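Local coordinates for GGDEF and EAL domain-containing protein (Vibrio cholerae O1 str. 2010EL-1786, PDB 6PWK) that binds the second messenger cyclic di-GMP as a receptor and probably controls large adhesins, and so cell adhesion and biofilm formation, at residues K56-Y59 with E60-Y64; R91-T94 with Y95-G98; F303-E307 with G308-N312. All blocks are in the same frame, centred on the assembly; numbering follows the deposited sequence.

Interaction 1 (K56-Y59 with E60-Y64); sequences KELY and EEKGY. With C2E (9,9'-[(2R,3R,3aS,5S,7aR,9R,10R,10aS,12S,14aR)-3,5,10,12-tetrahydroxy-5,12-dioxidooctahydro-2H,7H-difuro[3,2-d:3',2'-j][1,3,7,9,2,8]tetraoxadiphosphacyclododecine-2,9-diyl]bis(2-amino-1,9-dihydro-6H-purin-6-one)), chain G.
Tyr64 and Tyr59 meet on one flank of the helix 53-80, their side chains crossing at about a right angle. Tyr64 CB is the atom that touches, 3.7 Å from Tyr59 CE2, and it approaches the Tyr59 ring obliquely. Beyond CB the Tyr64 side chain turns away from its neighbour. Its CG sits between the backbone N and the carbonyl carbon (chi1 62°), and this carries the ring out to a bound cyclic di-GMP, chain G. Tyr64 CD2 lies 3.4 Å from N11 of the ligand, in one guanine. Tyr64 CE2 is 3.2 Å from N31 of the same base, and Tyr64 CZ meets its C41 and C51. The base therefore lies over one face of the Tyr64 ring, offset toward the rim. At the tip, Tyr64 OH is 3.3 Å from N91 of the ligand and makes a weak hydrogen bond with Gln185 OE1 of the second subunit.

This ligand bridges two GGDEF domains: the second subunit grips it through its Arg28, Glu96, Asp156, Lys184 and Gln185, while the helix 53-80 brings Tyr64 and Asp68 from this side. Asp68 serves both neighbours, with OD2 hydrogen-bonded to the ligand and OD1 to Tyr59 OH.

Behind the tyrosines the backbone follows a helical turn. Lys62 N donates to Leu58 O over 3.0 Å, nearly straight at 168°. The same two residues also touch through their side chains, Leu58 CD1 lying 4.0 Å from Lys62 CG. Earlier on the turn, Glu61 CB rests 3.4 Å from Glu57 O. Gly63, just ahead of Tyr64, has a positive phi of 87°, a conformation glycine adopts readily.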
loop_
_atom_site.group_PDB
_atom_site.type_symbol
_atom_site.label_atom_id
_atom_site.label_comp_id
_atom_site.label_asym_id
_atom_site.label_seq_id
_atom_site.Cartn_x
_atom_site.Cartn_y
_atom_site.Cartn_z
ATOM N N LYS A 56 -3.286 -4.243 -13.503
ATOM C CA LYS A 56 -3.049 -3.627 -12.202
ATOM C C LYS A 56 -3.440 -2.154 -12.213
ATOM O O LYS A 56 -4.003 -1.644 -11.237
ATOM C CB LYS A 56 -1.582 -3.793 -11.806
ATOM C CG LYS A 56 -1.206 -3.168 -10.471
ATOM C CD LYS A 56 0.282 -3.336 -10.194
ATOM C CE LYS A 56 0.650 -2.887 -8.787
ATOM N NZ LYS A 56 0.399 -1.435 -8.565
ATOM N N GLU A 57 -3.147 -1.454 -13.312
ATOM C CA GLU A 57 -3.553 -0.059 -13.428
ATOM C C GLU A 57 -5.064 0.079 -13.555
ATOM O O GLU A 57 -5.628 1.104 -13.159
ATOM C CB GLU A 57 -2.854 0.589 -14.625
ATOM C CG GLU A 57 -1.378 0.878 -14.393
ATOM C CD GLU A 57 -0.588 0.998 -15.682
ATOM O OE1 GLU A 57 -1.181 0.838 -16.770
ATOM O OE2 GLU A 57 0.634 1.246 -15.604
ATOM N N LEU A 58 -5.733 -0.940 -14.096
ATOM C CA LEU A 58 -7.176 -0.855 -14.293
ATOM C C LEU A 58 -7.936 -1.019 -12.984
ATOM O O LEU A 58 -9.051 -0.502 -12.849
ATOM C CB LEU A 58 -7.622 -1.913 -15.303
ATOM C CG LEU A 58 -9.068 -1.840 -15.796
ATOM C CD1 LEU A 58 -9.294 -0.558 -16.577
ATOM C CD2 LEU A 58 -9.414 -3.057 -16.641
ATOM N N TYR A 59 -7.347 -1.713 -12.006
ATOM C CA TYR A 59 -8.108 -2.130 -10.831
ATOM C C TYR A 59 -8.546 -0.939 -9.986
ATOM O O TYR A 59 -9.715 -0.846 -9.598
ATOM C CB TYR A 59 -7.293 -3.123 -10.001
ATOM C CG TYR A 59 -7.795 -4.545 -10.129
ATOM C CD1 TYR A 59 -7.342 -5.375 -11.146
ATOM C CD2 TYR A 59 -8.737 -5.054 -9.241
ATOM C CE1 TYR A 59 -7.803 -6.674 -11.271
ATOM C CE2 TYR A 59 -9.204 -6.351 -9.358
ATOM C CZ TYR A 59 -8.733 -7.155 -10.376
ATOM O OH TYR A 59 -9.192 -8.446 -10.501
ATOM N N GLU A 60 -7.631 -0.021 -9.672
ATOM C CA GLU A 60 -8.061 1.141 -8.900
ATOM C C GLU A 60 -8.732 2.190 -9.777
ATOM O O GLU A 60 -9.587 2.940 -9.292
ATOM C CB GLU A 60 -6.884 1.768 -8.149
ATOM C CG GLU A 60 -7.329 2.821 -7.136
ATOM C CD GLU A 60 -6.179 3.567 -6.491
ATOM O OE1 GLU A 60 -5.068 3.003 -6.419
ATOM O OE2 GLU A 60 -6.390 4.720 -6.058
ATOM N N GLU A 61 -8.375 2.249 -11.061
ATOM C CA GLU A 61 -8.910 3.292 -11.928
ATOM C C GLU A 61 -10.402 3.096 -12.176
ATOM O O GLU A 61 -11.191 4.042 -12.052
ATOM C CB GLU A 61 -8.139 3.321 -13.248
ATOM C CG GLU A 61 -8.441 4.530 -14.119
ATOM C CD GLU A 61 -7.605 4.564 -15.385
ATOM O OE1 GLU A 61 -6.828 3.614 -15.614
ATOM O OE2 GLU A 61 -7.726 5.544 -16.150
ATOM N N LYS A 62 -10.813 1.871 -12.515
ATOM C CA LYS A 62 -12.193 1.588 -12.890
ATOM C C LYS A 62 -12.851 0.554 -11.978
ATOM O O LYS A 62 -13.907 0.013 -12.325
ATOM C CB LYS A 62 -12.260 1.122 -14.348
ATOM C CG LYS A 62 -11.949 2.205 -15.372
ATOM C CD LYS A 62 -13.110 3.177 -15.511
ATOM C CE LYS A 62 -12.700 4.430 -16.263
ATOM N NZ LYS A 62 -13.622 5.561 -15.965
ATOM N N GLY A 63 -12.263 0.272 -10.818
ATOM C CA GLY A 63 -12.826 -0.706 -9.907
ATOM C C GLY A 63 -12.371 -2.119 -10.212
ATOM O O GLY A 63 -11.540 -2.375 -11.089
ATOM N N TYR A 64 -12.935 -3.066 -9.460
ATOM C CA TYR A 64 -12.588 -4.470 -9.630
ATOM C C TYR A 64 -13.538 -5.221 -10.550
ATOM O O TYR A 64 -13.168 -6.290 -11.050
ATOM C CB TYR A 64 -12.536 -5.182 -8.271
ATOM C CG TYR A 64 -13.851 -5.208 -7.531
ATOM C CD1 TYR A 64 -14.194 -4.191 -6.650
ATOM C CD2 TYR A 64 -14.749 -6.255 -7.702
ATOM C CE1 TYR A 64 -15.395 -4.211 -5.967
ATOM C CE2 TYR A 64 -15.951 -6.282 -7.027
ATOM C CZ TYR A 64 -16.269 -5.259 -6.159
ATOM O OH TYR A 64 -17.465 -5.287 -5.482
HETATM P P1 C2E G . -19.846 -10.116 0.646
HETATM O O2P C2E G . -18.401 -10.530 0.722
HETATM O O1P C2E G . -20.598 -11.415 0.671
HETATM O "O5'" C2E G . -20.332 -9.321 1.990
HETATM C "C5'" C2E G . -19.793 -8.050 1.954
HETATM C "C4'" C2E G . -19.841 -7.179 3.224
HETATM O "O4'" C2E G . -19.541 -7.895 4.267
HETATM C "C3'" C2E G . -18.637 -6.241 3.021
HETATM O "O3'" C2E G . -19.002 -5.087 2.434
HETATM C "C2'" C2E G . -18.079 -6.029 4.439
HETATM O "O2'" C2E G . -18.699 -4.843 5.106
HETATM C "C1'" C2E G . -18.393 -7.118 5.102
HETATM N N9 C2E G . -17.197 -7.892 5.332
HETATM C C8 C2E G . -17.440 -8.797 4.350
HETATM N N7 C2E G . -16.399 -9.660 4.356
HETATM C C5 C2E G . -15.543 -9.303 5.314
HETATM C C6 C2E G . -14.201 -9.875 5.809
HETATM O O6 C2E G . -13.722 -10.839 5.310
HETATM N N1 C2E G . -13.502 -9.242 6.894
HETATM C C2 C2E G . -14.061 -8.064 7.526
HETATM N N2 C2E G . -13.451 -7.334 8.630
HETATM N N3 C2E G . -15.326 -7.548 7.039
HETATM C C4 C2E G . -16.052 -8.201 5.916
HETATM P P11 C2E G . -18.120 -4.840 1.045
HETATM O O21 C2E G . -16.669 -4.472 1.234
HETATM O O11 C2E G . -18.731 -3.640 0.377
HETATM O O5A C2E G . -18.472 -6.152 0.093
HETATM C C5A C2E G . -19.602 -5.955 -0.723
HETATM C C4A C2E G . -19.704 -6.974 -1.792
HETATM O O4A C2E G . -18.962 -6.596 -2.799
HETATM C C3A C2E G . -19.153 -8.492 -1.293
HETATM O O3A C2E G . -20.278 -9.358 -0.774
HETATM C C2A C2E G . -18.647 -9.020 -2.271
HETATM O O2A C2E G . -19.656 -9.897 -2.967
HETATM C C1A C2E G . -18.167 -7.802 -3.230
HETATM N N91 C2E G . -16.881 -7.573 -3.123
HETATM C C81 C2E G . -16.202 -6.860 -2.207
HETATM N N71 C2E G . -14.907 -6.940 -2.577
HETATM C C51 C2E G . -14.822 -7.677 -3.687
HETATM C C61 C2E G . -13.650 -8.113 -4.563
HETATM O O61 C2E G . -12.568 -7.763 -4.260
HETATM N N11 C2E G . -13.838 -8.926 -5.731
HETATM C C21 C2E G . -15.161 -9.353 -6.101
HETATM N N21 C2E G . -15.381 -10.178 -7.282
HETATM N N31 C2E G . -16.277 -8.930 -5.255
HETATM C C41 C2E G . -16.064 -8.079 -4.038
#

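Interaction 2 (R91-T94 with Y95-G98). With C2E (9,9'-[(2R,3R,3aS,5S,7aR,9R,10R,10aS,12S,14aR)-3,5,10,12-tetrahydroxy-5,12-dioxidooctahydro-2H,7H-difuro[3,2-d:3',2'-j][1,3,7,9,2,8]tetraoxadiphosphacyclododecine-2,9-diyl]bis(2-amino-1,9-dihydro-6H-purin-6-one)), chain D.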
loop_
_atom_site.group_PDB
_atom_site.type_symbol
_atom_site.label_atom_id
_atom_site.label_comp_id
_atom_site.label_asym_id
_atom_site.label_seq_id
_atom_site.Cartn_x
_atom_site.Cartn_y
_atom_site.Cartn_z
ATOM N N ARG A 91 -2.797 -19.004 -13.224
ATOM C CA ARG A 91 -2.664 -17.658 -12.672
ATOM C C ARG A 91 -1.900 -17.788 -11.358
ATOM O O ARG A 91 -2.486 -18.086 -10.314
ATOM C CB ARG A 91 -4.031 -17.013 -12.478
ATOM C CG ARG A 91 -3.982 -15.556 -12.066
ATOM C CD ARG A 91 -5.374 -15.033 -11.767
ATOM N NE ARG A 91 -5.349 -13.676 -11.230
ATOM C CZ ARG A 91 -6.361 -13.117 -10.578
ATOM N NH1 ARG A 91 -7.478 -13.802 -10.374
ATOM N NH2 ARG A 91 -6.258 -11.876 -10.123
ATOM N N ILE A 92 -0.585 -17.568 -11.415
ATOM C CA ILE A 92 0.276 -17.852 -10.269
ATOM C C ILE A 92 0.304 -16.717 -9.253
ATOM O O ILE A 92 0.770 -16.922 -8.124
ATOM C CB ILE A 92 1.705 -18.162 -10.743
ATOM C CG1 ILE A 92 2.362 -16.906 -11.320
ATOM C CG2 ILE A 92 1.687 -19.267 -11.789
ATOM C CD1 ILE A 92 3.744 -17.150 -11.879
ATOM N N SER A 93 -0.165 -15.530 -9.619
ATOM C CA SER A 93 -0.237 -14.408 -8.694
ATOM C C SER A 93 -1.318 -13.455 -9.188
ATOM O O SER A 93 -2.055 -13.762 -10.131
ATOM C CB SER A 93 1.127 -13.718 -8.558
ATOM O OG SER A 93 1.030 -12.336 -8.859
ATOM N N THR A 94 -1.413 -12.292 -8.544
ATOM C CA THR A 94 -2.499 -11.365 -8.844
ATOM C C THR A 94 -2.427 -10.870 -10.285
ATOM O O THR A 94 -3.444 -10.824 -10.987
ATOM C CB THR A 94 -2.464 -10.188 -7.870
ATOM O OG1 THR A 94 -2.472 -10.680 -6.523
ATOM C CG2 THR A 94 -3.677 -9.289 -8.076
ATOM N N TYR A 95 -1.232 -10.504 -10.749
ATOM C CA TYR A 95 -1.086 -9.857 -12.047
ATOM C C TYR A 95 -0.165 -10.606 -13.003
ATOM O O TYR A 95 0.177 -10.061 -14.060
ATOM C CB TYR A 95 -0.583 -8.421 -11.868
ATOM C CG TYR A 95 -1.436 -7.591 -10.939
ATOM C CD1 TYR A 95 -2.760 -7.306 -11.251
ATOM C CD2 TYR A 95 -0.919 -7.086 -9.754
ATOM C CE1 TYR A 95 -3.544 -6.548 -10.406
ATOM C CE2 TYR A 95 -1.696 -6.323 -8.904
ATOM C CZ TYR A 95 -3.008 -6.056 -9.235
ATOM O OH TYR A 95 -3.784 -5.298 -8.389
ATOM N N GLU A 96 0.244 -11.828 -12.677
ATOM C CA GLU A 96 1.112 -12.589 -13.561
ATOM C C GLU A 96 0.578 -14.001 -13.751
ATOM O O GLU A 96 0.014 -14.603 -12.834
ATOM C CB GLU A 96 2.560 -12.631 -13.044
ATOM C CG GLU A 96 2.693 -12.762 -11.546
ATOM C CD GLU A 96 4.037 -12.278 -11.039
ATOM O OE1 GLU A 96 4.299 -12.415 -9.826
ATOM O OE2 GLU A 96 4.829 -11.755 -11.851
ATOM N N PHE A 97 0.760 -14.516 -14.964
ATOM C CA PHE A 97 0.315 -15.846 -15.349
ATOM C C PHE A 97 1.513 -16.744 -15.603
ATOM O O PHE A 97 2.523 -16.303 -16.160
ATOM C CB PHE A 97 -0.557 -15.788 -16.609
ATOM C CG PHE A 97 -1.862 -15.077 -16.414
ATOM C CD1 PHE A 97 -2.983 -15.768 -15.987
ATOM C CD2 PHE A 97 -1.970 -13.719 -16.661
ATOM C CE1 PHE A 97 -4.189 -15.117 -15.808
ATOM C CE2 PHE A 97 -3.173 -13.062 -16.482
ATOM C CZ PHE A 97 -4.284 -13.762 -16.056
ATOM N N GLY A 98 1.395 -18.004 -15.197
ATOM C CA GLY A 98 2.429 -19.001 -15.429
ATOM C C GLY A 98 2.046 -19.941 -16.558
ATOM O O GLY A 98 0.872 -20.268 -16.741
HETATM P P1 C2E D . 12.034 -14.755 -3.237
HETATM O O2P C2E D . 11.003 -13.654 -3.196
HETATM O O1P C2E D . 13.205 -14.181 -2.499
HETATM O "O5'" C2E D . 11.656 -16.060 -2.334
HETATM C "C5'" C2E D . 12.673 -16.887 -1.866
HETATM C "C4'" C2E D . 11.888 -17.973 -1.095
HETATM O "O4'" C2E D . 11.217 -17.407 -0.131
HETATM C "C3'" C2E D . 10.753 -18.408 -2.044
HETATM O "O3'" C2E D . 11.122 -19.419 -2.856
HETATM C "C2'" C2E D . 9.612 -18.834 -1.098
HETATM O "O2'" C2E D . 9.644 -20.308 -0.878
HETATM C "C1'" C2E D . 9.880 -18.287 0.060
HETATM N N9 C2E D . 8.778 -17.521 0.589
HETATM C C8 C2E D . 8.991 -16.461 -0.230
HETATM N N7 C2E D . 8.032 -15.550 0.071
HETATM C C5 C2E D . 7.260 -16.033 1.050
HETATM C C6 C2E D . 6.029 -15.499 1.821
HETATM O O6 C2E D . 5.563 -14.433 1.592
HETATM N N1 C2E D . 5.404 -16.284 2.854
HETATM C C2 C2E D . 5.923 -17.593 3.182
HETATM N N2 C2E D . 5.372 -18.475 4.206
HETATM N N3 C2E D . 7.081 -18.070 2.441
HETATM C C4 C2E D . 7.737 -17.260 1.371
HETATM P P11 C2E D . 10.013 -19.687 -4.070
HETATM O O21 C2E D . 8.539 -19.680 -3.729
HETATM O O11 C2E D . 10.261 -21.093 -4.541
HETATM O O5A C2E D . 10.533 -18.721 -5.311
HETATM C C5A C2E D . 11.880 -18.332 -5.275
HETATM C C4A C2E D . 12.066 -17.221 -6.226
HETATM O O4A C2E D . 11.341 -17.403 -7.303
HETATM C C3A C2E D . 11.512 -15.808 -5.503
HETATM O O3A C2E D . 12.609 -15.120 -4.745
HETATM C C2A C2E D . 11.145 -15.090 -6.416
HETATM O O2A C2E D . 12.327 -14.305 -6.923
HETATM C C1A C2E D . 10.585 -16.114 -7.543
HETATM N N91 C2E D . 9.283 -16.293 -7.451
HETATM C C81 C2E D . 8.601 -17.202 -6.734
HETATM N N71 C2E D . 7.298 -16.991 -6.987
HETATM C C51 C2E D . 7.195 -15.977 -7.844
HETATM C C61 C2E D . 5.990 -15.296 -8.486
HETATM O O61 C2E D . 4.914 -15.693 -8.216
HETATM N N11 C2E D . 6.137 -14.199 -9.397
HETATM C C21 C2E D . 7.455 -13.720 -9.720
HETATM N N21 C2E D . 7.625 -12.605 -10.643
HETATM N N31 C2E D . 8.605 -14.381 -9.099
HETATM C C41 C2E D . 8.439 -15.528 -8.147
#
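Arg91 starts the turn by laying its aliphatic part against Phe97, with CG 3.8 Å from CE1 of that ring. Its chain runs extended from there, which brings the guanidinium round to the backbone of Thr94. Arg91 NH2 donates to Thr94 O over 3.1 Å, and the oxygen lies in the guanidinium plane; NE adds a weak bond to the same oxygen. NH1 forms a salt bridge with Asp20, so the guanidinium has a second partner.

Ile92 comes next. Its CG2 packs 3.6 Å from Gly98 N, and its own N makes a weak bond to Glu96 O. Ser93 N also reaches that oxygen weakly. The Ser93 hydroxyl gives a weak bond to Glu96, OG lying 3.4 Å from OE1, and takes another weak one from Tyr95 N. Thr94 then places CG2 over the face of the Tyr95 ring, a CH-pi contact 3.5 Å from the centroid and 11° off the normal.

Glu96 turns its carboxylate to the guanine edge of a cyclic di-GMP, chain D. N11 of the ligand donates to Glu96 OE1 over 2.6 Å, and N21 to Glu96 OE2 over 3.2 Å, a paired grip on one base. The whole turn joins antiparallel strands 88-90 and 96-102. It corresponds to the hairpin of the GGDEF signature, here apparently degenerate as Ser-Thr-Tyr-Glu-Phe, of which Glu96 binds cyclic di-GMP.

Interaction 3 (F303-E307 with G308-N312); sequences FEIPE and GCFVN. With MG (magnesium ion), chain E.
The turn from strand 301-305 into helix 307-312 belongs to the beta/alpha barrel of the EAL domain, and Ile305 packs it from the strand side. Ile305 CG2 touches Cys309 CB at 3.6 Å and Phe310 CE2 at 3.5 Å. The side chains of Ile305 and Phe310 cross at about a right angle, while Ile305 O lies at the edge of the Phe310 ring, in its plane. Pro306 CD meets Cys309 SG at 4.0 Å.

The backbone tightens the same turn. Cys309 N donates to Pro306 O over 3.0 Å, coming from 56° above the carbonyl plane. Glu307 O receives two weak bonds, from Phe310 N and Val311 N.

Strand ends of such a barrel commonly carry the site, and here Glu304 binds the magnesium ion through OE1 at 2.2 Å. Glu218, Asn272 and Asp334 are its other protein ligands. Glu304 OE2 is held by a salt bridge to Lys355 and a hydrogen bond with Tyr353, which would steady the carboxylate.

Glu307 has CG anti to its backbone N (chi1 175°), with CG 4.1 Å from Val311 CG1. Its extended chain delivers the buried carboxylate to the loop after strand 330-336 and the start of helix 345-349. Glu307 OE1 is hydrogen-bonded to Gly337 N and Tyr345 OH, and OE2 to Asn339 N.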
loop_
_atom_site.group_PDB
_atom_site.type_symbol
_atom_site.label_atom_id
_atom_site.label_comp_id
_atom_site.label_asym_id
_atom_site.label_seq_id
_atom_site.Cartn_x
_atom_site.Cartn_y
_atom_site.Cartn_z
ATOM N N PHE A 303 17.923 15.302 -9.933
ATOM C CA PHE A 303 17.294 14.029 -9.606
ATOM C C PHE A 303 16.492 13.545 -10.807
ATOM O O PHE A 303 15.520 14.189 -11.211
ATOM C CB PHE A 303 16.410 14.158 -8.366
ATOM C CG PHE A 303 17.186 14.319 -7.090
ATOM C CD1 PHE A 303 17.712 13.215 -6.441
ATOM C CD2 PHE A 303 17.402 15.575 -6.547
ATOM C CE1 PHE A 303 18.434 13.359 -5.271
ATOM C CE2 PHE A 303 18.123 15.725 -5.375
ATOM C CZ PHE A 303 18.639 14.616 -4.737
ATOM N N GLU A 304 16.906 12.415 -11.376
ATOM C CA GLU A 304 16.270 11.865 -12.568
ATOM C C GLU A 304 15.134 10.948 -12.131
ATOM O O GLU A 304 15.370 9.883 -11.552
ATOM C CB GLU A 304 17.291 11.124 -13.428
ATOM C CG GLU A 304 16.964 11.143 -14.910
ATOM C CD GLU A 304 18.205 11.126 -15.784
ATOM O OE1 GLU A 304 18.619 10.031 -16.218
ATOM O OE2 GLU A 304 18.774 12.211 -16.031
ATOM N N ILE A 305 13.907 11.359 -12.412
ATOM C CA ILE A 305 12.702 10.661 -11.971
ATOM C C ILE A 305 12.067 9.991 -13.182
ATOM O O ILE A 305 11.861 10.656 -14.205
ATOM C CB ILE A 305 11.705 11.624 -11.298
ATOM C CG1 ILE A 305 12.362 12.304 -10.094
ATOM C CG2 ILE A 305 10.451 10.885 -10.882
ATOM C CD1 ILE A 305 11.513 13.381 -9.464
ATOM N N PRO A 306 11.747 8.698 -13.117
ATOM C CA PRO A 306 11.133 8.034 -14.272
ATOM C C PRO A 306 9.760 8.611 -14.574
ATOM O O PRO A 306 9.044 9.073 -13.683
ATOM C CB PRO A 306 11.038 6.566 -13.831
ATOM C CG PRO A 306 11.995 6.436 -12.684
ATOM C CD PRO A 306 11.968 7.766 -12.001
ATOM N N GLU A 307 9.398 8.580 -15.860
ATOM C CA GLU A 307 8.095 9.093 -16.273
ATOM C C GLU A 307 6.956 8.333 -15.606
ATOM O O GLU A 307 5.893 8.910 -15.348
ATOM C CB GLU A 307 7.968 9.029 -17.795
ATOM C CG GLU A 307 6.597 9.424 -18.325
ATOM C CD GLU A 307 6.580 9.596 -19.827
ATOM O OE1 GLU A 307 6.732 10.744 -20.298
ATOM O OE2 GLU A 307 6.421 8.582 -20.539
ATOM N N GLY A 308 7.160 7.048 -15.309
ATOM C CA GLY A 308 6.129 6.276 -14.637
ATOM C C GLY A 308 5.735 6.845 -13.289
ATOM O O GLY A 308 4.595 6.676 -12.850
ATOM N N CYS A 309 6.665 7.523 -12.610
ATOM C CA CYS A 309 6.334 8.165 -11.341
ATOM C C CYS A 309 5.293 9.256 -11.532
ATOM O O CYS A 309 4.305 9.325 -10.794
ATOM C CB CYS A 309 7.589 8.750 -10.698
ATOM S SG CYS A 309 8.626 7.574 -9.835
ATOM N N PHE A 310 5.502 10.125 -12.522
ATOM C CA PHE A 310 4.638 11.289 -12.679
ATOM C C PHE A 310 3.215 10.899 -13.057
ATOM O O PHE A 310 2.262 11.583 -12.664
ATOM C CB PHE A 310 5.220 12.237 -13.728
ATOM C CG PHE A 310 6.511 12.887 -13.313
ATOM C CD1 PHE A 310 6.507 14.055 -12.568
ATOM C CD2 PHE A 310 7.728 12.337 -13.680
ATOM C CE1 PHE A 310 7.692 14.657 -12.189
ATOM C CE2 PHE A 310 8.915 12.935 -13.306
ATOM C CZ PHE A 310 8.898 14.095 -12.560
ATOM N N VAL A 311 3.042 9.813 -13.809
ATOM C CA VAL A 311 1.705 9.451 -14.271
ATOM C C VAL A 311 1.026 8.443 -13.344
ATOM O O VAL A 311 -0.205 8.394 -13.288
ATOM C CB VAL A 311 1.760 8.928 -15.720
ATOM C CG1 VAL A 311 2.933 9.545 -16.471
ATOM C CG2 VAL A 311 1.821 7.404 -15.764
ATOM N N ASN A 312 1.796 7.641 -12.607
ATOM C CA ASN A 312 1.221 6.641 -11.716
ATOM C C ASN A 312 1.229 7.063 -10.255
ATOM O O ASN A 312 0.305 6.706 -9.518
ATOM C CB ASN A 312 1.967 5.308 -11.857
ATOM C CG ASN A 312 1.891 4.741 -13.262
ATOM O OD1 ASN A 312 0.847 4.796 -13.912
ATOM N ND2 ASN A 312 3.004 4.193 -13.737
HETATM MG MG MG E . 18.291 7.900 -16.354
#

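Interactions 1 and 2 lie in the GGDEF domain and touch through Tyr95, whose CE1 is 3.5 Å from Lys56 CA. Interaction 1 is a surface contact on a helix, while interaction 2 is partly buried at a hairpin. They contribute to cyclic di-GMP sites in different ways: 91-98 offers a carboxylate to the guanine edge in its own subunit's pocket, and 56-64 lays a ring over a base of a ligand bound mostly by the second subunit. Interaction 3 is also partly buried, but in the EAL domain. Its packing is apolar, and its two carboxylates serve magnesium, a lysine, tyrosine hydroxyls and backbone amides. It meets interaction 1 only loosely, Glu57 OE2 being 3.9 Å from Asn312 OD1.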